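Local coordinates for flagellar basal body protein (PDB 5NPY) that probably builds, as a hook-type protein of the FlgE family, part of the flagellar hook of Helicobacter pylori, at residues M81-K94 and L552-T564. Sequence-based numbering, arbitrary orientation.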
loop_
_atom_site.group_PDB
_atom_site.type_symbol
_atom_site.label_atom_id
_atom_site.label_comp_id
_atom_site.label_asym_id
_atom_site.label_seq_id
_atom_site.Cartn_x
_atom_site.Cartn_y
_atom_site.Cartn_z
ATOM N N MET A 81 4.752 -44.297 14.004
ATOM C CA MET A 81 3.590 -44.750 13.238
ATOM C C MET A 81 2.759 -43.575 12.697
ATOM O O MET A 81 2.297 -42.743 13.470
ATOM C CB MET A 81 2.709 -45.663 14.104
ATOM C CG MET A 81 1.292 -45.777 13.665
ATOM S SD MET A 81 0.198 -46.549 14.878
ATOM C CE MET A 81 0.653 -45.657 16.286
ATOM N N PRO A 82 2.577 -43.506 11.374
ATOM C CA PRO A 82 1.775 -42.421 10.789
ATOM C C PRO A 82 0.317 -42.498 11.218
ATOM O O PRO A 82 -0.160 -43.491 11.770
ATOM C CB PRO A 82 1.922 -42.637 9.277
ATOM C CG PRO A 82 3.203 -43.386 9.128
ATOM C CD PRO A 82 3.277 -44.287 10.338
ATOM N N SER A 83 -0.404 -41.413 10.950
ATOM C CA SER A 83 -1.803 -41.353 11.332
ATOM C C SER A 83 -2.541 -40.378 10.426
ATOM O O SER A 83 -1.937 -39.565 9.723
ATOM C CB SER A 83 -1.956 -40.964 12.799
ATOM O OG SER A 83 -3.259 -41.280 13.236
ATOM N N GLU A 84 -3.870 -40.467 10.468
ATOM C CA GLU A 84 -4.761 -39.737 9.574
ATOM C C GLU A 84 -5.445 -38.541 10.231
ATOM O O GLU A 84 -5.595 -37.498 9.590
ATOM C CB GLU A 84 -5.821 -40.700 9.020
ATOM C CG GLU A 84 -6.954 -40.048 8.229
ATOM C CD GLU A 84 -6.600 -39.775 6.774
ATOM O OE1 GLU A 84 -5.488 -39.272 6.501
ATOM O OE2 GLU A 84 -7.443 -40.070 5.899
ATOM N N GLY A 85 -5.853 -38.663 11.495
ATOM C CA GLY A 85 -6.652 -37.658 12.178
ATOM C C GLY A 85 -6.110 -36.240 12.187
ATOM O O GLY A 85 -4.891 -36.029 12.165
ATOM N N GLU A 86 -7.017 -35.253 12.242
ATOM C CA GLU A 86 -6.620 -33.859 12.049
ATOM C C GLU A 86 -5.767 -33.327 13.200
ATOM O O GLU A 86 -4.941 -32.431 12.990
ATOM C CB GLU A 86 -7.854 -32.982 11.848
ATOM C CG GLU A 86 -8.339 -32.959 10.405
ATOM C CD GLU A 86 -7.353 -32.288 9.454
ATOM O OE1 GLU A 86 -7.484 -31.065 9.221
ATOM O OE2 GLU A 86 -6.447 -32.982 8.939
ATOM N N PHE A 87 -5.932 -33.863 14.408
ATOM C CA PHE A 87 -5.153 -33.399 15.551
ATOM C C PHE A 87 -4.285 -34.502 16.153
ATOM O O PHE A 87 -3.805 -34.371 17.286
ATOM C CB PHE A 87 -6.079 -32.785 16.600
ATOM C CG PHE A 87 -6.666 -31.476 16.177
ATOM C CD1 PHE A 87 -5.905 -30.319 16.214
ATOM C CD2 PHE A 87 -7.969 -31.403 15.715
ATOM C CE1 PHE A 87 -6.437 -29.105 15.819
ATOM C CE2 PHE A 87 -8.509 -30.194 15.313
ATOM C CZ PHE A 87 -7.741 -29.039 15.364
ATOM N N HIS A 88 -4.059 -35.584 15.419
ATOM C CA HIS A 88 -3.099 -36.573 15.888
ATOM C C HIS A 88 -1.692 -36.018 15.735
ATOM O O HIS A 88 -1.350 -35.449 14.695
ATOM C CB HIS A 88 -3.272 -37.886 15.126
ATOM C CG HIS A 88 -4.538 -38.601 15.476
ATOM N ND1 HIS A 88 -5.019 -39.672 14.756
ATOM C CD2 HIS A 88 -5.430 -38.387 16.474
ATOM C CE1 HIS A 88 -6.146 -40.093 15.302
ATOM N NE2 HIS A 88 -6.420 -39.329 16.343
ATOM N N MET A 89 -0.882 -36.156 16.782
ATOM C CA MET A 89 0.462 -35.599 16.768
ATOM C C MET A 89 1.341 -36.380 17.731
ATOM O O MET A 89 0.852 -37.135 18.576
ATOM C CB MET A 89 0.461 -34.106 17.134
ATOM C CG MET A 89 -0.171 -33.795 18.497
ATOM S SD MET A 89 -0.279 -32.018 18.812
ATOM C CE MET A 89 -1.717 -31.594 17.825
ATOM N N ALA A 90 2.651 -36.188 17.588
ATOM C CA ALA A 90 3.637 -36.871 18.414
ATOM C C ALA A 90 4.741 -35.900 18.799
ATOM O O ALA A 90 5.178 -35.084 17.981
ATOM C CB ALA A 90 4.236 -38.089 17.694
ATOM N N TYR A 91 5.187 -35.994 20.050
ATOM C CA TYR A 91 6.226 -35.135 20.597
ATOM C C TYR A 91 7.525 -35.923 20.702
ATOM O O TYR A 91 7.552 -37.004 21.299
ATOM C CB TYR A 91 5.812 -34.596 21.972
ATOM C CG TYR A 91 6.812 -33.641 22.601
ATOM C CD1 TYR A 91 7.413 -33.933 23.820
ATOM C CD2 TYR A 91 7.155 -32.443 21.977
ATOM C CE1 TYR A 91 8.328 -33.055 24.405
ATOM C CE2 TYR A 91 8.070 -31.563 22.553
ATOM C CZ TYR A 91 8.649 -31.878 23.768
ATOM O OH TYR A 91 9.548 -31.014 24.343
ATOM N N GLN A 92 8.591 -35.391 20.109
ATOM C CA GLN A 92 9.939 -35.913 20.297
ATOM C C GLN A 92 10.690 -35.040 21.291
ATOM O O GLN A 92 10.509 -33.823 21.314
ATOM C CB GLN A 92 10.716 -35.946 18.985
ATOM C CG GLN A 92 10.364 -37.059 18.038
ATOM C CD GLN A 92 11.350 -37.125 16.888
ATOM O OE1 GLN A 92 11.116 -37.802 15.890
ATOM N NE2 GLN A 92 12.467 -36.412 17.026
ATOM N N GLY A 93 11.533 -35.654 22.099
ATOM C CA GLY A 93 12.280 -34.919 23.105
ATOM C C GLY A 93 11.692 -35.074 24.493
ATOM O O GLY A 93 10.816 -35.907 24.746
ATOM N N LYS A 94 12.201 -34.245 25.410
ATOM C CA LYS A 94 11.772 -34.266 26.800
ATOM C C LYS A 94 10.606 -33.306 26.999
ATOM O O LYS A 94 10.654 -32.160 26.542
ATOM C CB LYS A 94 12.925 -33.893 27.732
ATOM C CG LYS A 94 13.156 -34.893 28.870
ATOM C CD LYS A 94 13.516 -36.276 28.318
ATOM C CE LYS A 94 13.851 -37.270 29.418
ATOM N NZ LYS A 94 13.907 -38.659 28.873
ATOM N N LEU A 552 10.430 -24.097 20.821
ATOM C CA LEU A 552 10.406 -25.128 21.819
ATOM C C LEU A 552 11.830 -25.435 22.190
ATOM O O LEU A 552 12.683 -25.563 21.337
ATOM C CB LEU A 552 9.693 -26.360 21.277
ATOM C CG LEU A 552 8.174 -26.325 21.250
ATOM C CD1 LEU A 552 7.621 -27.352 20.361
ATOM C CD2 LEU A 552 7.653 -26.506 22.594
ATOM N N LYS A 553 12.090 -25.577 23.470
ATOM C CA LYS A 553 13.446 -25.810 23.914
ATOM C C LYS A 553 13.976 -27.218 23.947
ATOM O O LYS A 553 15.126 -27.437 23.718
ATOM C CB LYS A 553 13.624 -25.217 25.280
ATOM C CG LYS A 553 13.481 -23.776 25.332
ATOM C CD LYS A 553 13.578 -23.314 26.745
ATOM C CE LYS A 553 12.275 -23.431 27.427
ATOM N NZ LYS A 553 12.392 -23.217 28.854
ATOM N N PHE A 554 13.116 -28.167 24.212
ATOM C CA PHE A 554 13.501 -29.537 24.391
ATOM C C PHE A 554 12.975 -30.562 23.422
ATOM O O PHE A 554 13.241 -31.727 23.568
ATOM C CB PHE A 554 13.089 -29.933 25.800
ATOM C CG PHE A 554 13.300 -28.859 26.814
ATOM C CD1 PHE A 554 14.548 -28.394 27.076
ATOM C CD2 PHE A 554 12.249 -28.294 27.476
ATOM C CE1 PHE A 554 14.752 -27.395 27.985
ATOM C CE2 PHE A 554 12.441 -27.299 28.396
ATOM C CZ PHE A 554 13.698 -26.851 28.653
ATOM N N GLY A 555 12.240 -30.141 22.418
ATOM C CA GLY A 555 11.721 -31.105 21.494
ATOM C C GLY A 555 11.092 -30.508 20.280
ATOM O O GLY A 555 11.307 -29.365 19.959
ATOM N N LYS A 556 10.306 -31.320 19.605
ATOM C CA LYS A 556 9.598 -30.939 18.393
ATOM C C LYS A 556 8.281 -31.700 18.342
ATOM O O LYS A 556 8.209 -32.858 18.763
ATOM C CB LYS A 556 10.446 -31.231 17.146
ATOM C CG LYS A 556 10.154 -32.567 16.474
ATOM C CD LYS A 556 11.342 -33.068 15.667
ATOM C CE LYS A 556 11.846 -32.005 14.708
ATOM N NZ LYS A 556 13.226 -32.291 14.217
ATOM N N ILE A 557 7.242 -31.042 17.833
ATOM C CA ILE A 557 5.924 -31.642 17.669
ATOM C C ILE A 557 5.778 -32.107 16.228
ATOM O O ILE A 557 6.103 -31.367 15.294
ATOM C CB ILE A 557 4.809 -30.648 18.043
ATOM C CG1 ILE A 557 4.883 -30.308 19.530
ATOM C CG2 ILE A 557 3.463 -31.229 17.721
ATOM C CD1 ILE A 557 3.694 -29.501 20.048
ATOM N N ARG A 558 5.283 -33.327 16.040
ATOM C CA ARG A 558 5.174 -33.932 14.715
ATOM C C ARG A 558 3.704 -34.186 14.382
ATOM O O ARG A 558 3.077 -35.083 14.959
ATOM C CB ARG A 558 5.987 -35.220 14.658
ATOM C CG ARG A 558 7.486 -34.987 14.774
ATOM C CD ARG A 558 8.236 -36.304 14.938
ATOM N NE ARG A 558 7.988 -37.217 13.822
ATOM C CZ ARG A 558 8.766 -38.248 13.506
ATOM N NH1 ARG A 558 9.855 -38.505 14.219
ATOM N NH2 ARG A 558 8.456 -39.020 12.470
ATOM N N HIS A 559 3.164 -33.403 13.446
ATOM C CA HIS A 559 1.761 -33.527 13.063
ATOM C C HIS A 559 1.531 -34.812 12.266
ATOM O O HIS A 559 2.331 -35.184 11.400
ATOM C CB HIS A 559 1.332 -32.304 12.248
ATOM C CG HIS A 559 -0.150 -32.157 12.087
ATOM N ND1 HIS A 559 -0.715 -31.330 11.139
ATOM C CD2 HIS A 559 -1.184 -32.728 12.749
ATOM C CE1 HIS A 559 -2.033 -31.402 11.220
ATOM N NE2 HIS A 559 -2.344 -32.241 12.191
ATOM N N LYS A 560 0.442 -35.506 12.604
ATOM C CA LYS A 560 -0.042 -36.693 11.894
ATOM C C LYS A 560 0.880 -37.905 12.058
ATOM O O LYS A 560 0.938 -38.775 11.185
ATOM C CB LYS A 560 -0.306 -36.377 10.418
ATOM C CG LYS A 560 -1.486 -35.419 10.274
ATOM C CD LYS A 560 -1.953 -35.212 8.846
ATOM C CE LYS A 560 -3.396 -34.709 8.845
ATOM N NZ LYS A 560 -3.734 -33.894 7.645
ATOM N N TYR A 561 1.584 -37.975 13.190
ATOM C CA TYR A 561 2.238 -39.186 13.667
ATOM C C TYR A 561 1.818 -39.440 15.113
ATOM O O TYR A 561 1.430 -38.518 15.834
ATOM C CB TYR A 561 3.767 -39.093 13.594
ATOM C CG TYR A 561 4.353 -39.140 12.201
ATOM C CD1 TYR A 561 4.903 -40.311 11.693
ATOM C CD2 TYR A 561 4.374 -38.004 11.402
ATOM C CE1 TYR A 561 5.452 -40.352 10.423
ATOM C CE2 TYR A 561 4.918 -38.035 10.128
ATOM C CZ TYR A 561 5.458 -39.210 9.641
ATOM O OH TYR A 561 5.996 -39.230 8.369
ATOM N N LEU A 562 1.899 -40.704 15.534
ATOM C CA LEU A 562 1.594 -41.107 16.902
ATOM C C LEU A 562 2.737 -41.951 17.460
ATOM O O LEU A 562 3.657 -42.360 16.743
ATOM C CB LEU A 562 0.261 -41.870 16.980
ATOM C CG LEU A 562 -1.023 -41.071 16.738
ATOM C CD1 LEU A 562 -2.276 -41.946 16.799
ATOM C CD2 LEU A 562 -1.131 -39.916 17.729
ATOM N N GLU A 563 2.666 -42.221 18.761
ATOM C CA GLU A 563 3.760 -42.821 19.507
ATOM C C GLU A 563 3.459 -44.275 19.857
ATOM O O GLU A 563 2.300 -44.704 19.898
ATOM C CB GLU A 563 4.037 -42.012 20.782
ATOM C CG GLU A 563 5.289 -42.411 21.544
ATOM C CD GLU A 563 5.999 -41.227 22.166
ATOM O OE1 GLU A 563 5.721 -40.082 21.753
ATOM O OE2 GLU A 563 6.839 -41.443 23.066
ATOM N N THR A 564 4.539 -45.031 20.082
ATOM C CA THR A 564 4.521 -46.404 20.605
ATOM C C THR A 564 3.534 -47.317 19.893
ATOM O O THR A 564 3.927 -48.352 19.360
ATOM C CB THR A 564 4.218 -46.422 22.124
ATOM O OG1 THR A 564 5.392 -46.027 22.846
ATOM C CG2 THR A 564 3.784 -47.809 22.580
HETATM O O HOH W 1 10.478 -28.212 24.303
HETATM O O HOH W 2 4.132 -38.009 21.575
#
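Ala90 and Arg558 pair through two backbone hydrogen bonds near the middle of the edge pair of an antiparallel sheet, strand 87-93 against strand 555-559, where the two ends of the modelled chain come together. Gln92 and Lys556 form the next hydrogen-bonded pair, N of Gln92 meeting O of Lys556 at 2.9 Å. Between them Tyr91 faces Ile557, its CD2 4.0 Å from Ile557 CG1. With CG opposite its own N (chi1 -178°), the Tyr91 ring extends along the partner strand, putting CE2 3.8 Å from Gly555 CA; the glycine leaves room for it. On the same face Met89 SD rests 4.0 Å from Ile557 CG2, and both residues pack onto Ile505 of strand 499-509.

At the other end, the type II turn from Arg558 to Tyr561 fits into the bend of 81-88. His559 NE2 donates to Glu86 O at 2.7 Å, nearly in the ring plane but well above the plane of the carbonyl. Lys560, stretched out beyond CG, runs beside Glu86 to a salt bridge, NZ to OE2 3.1 Å. Leu562 packs against Ser83 and His88, CD1 lying over one face of the His88 imidazole, toward the rim, while Gly85 CA covers the opposite face. A hydrogen bond between Ser83 OG and His88 ND1 further fixes that ring's rotation.

Farther out, strand 127-130 continues the sheet beyond 87-93, and Arg124 binds Gly93 O. Two waters bridge the segments; one accepts from Tyr91 N and donates to Glu563 OE1, the water oxygen 2.6 Å from Glu563 OE1.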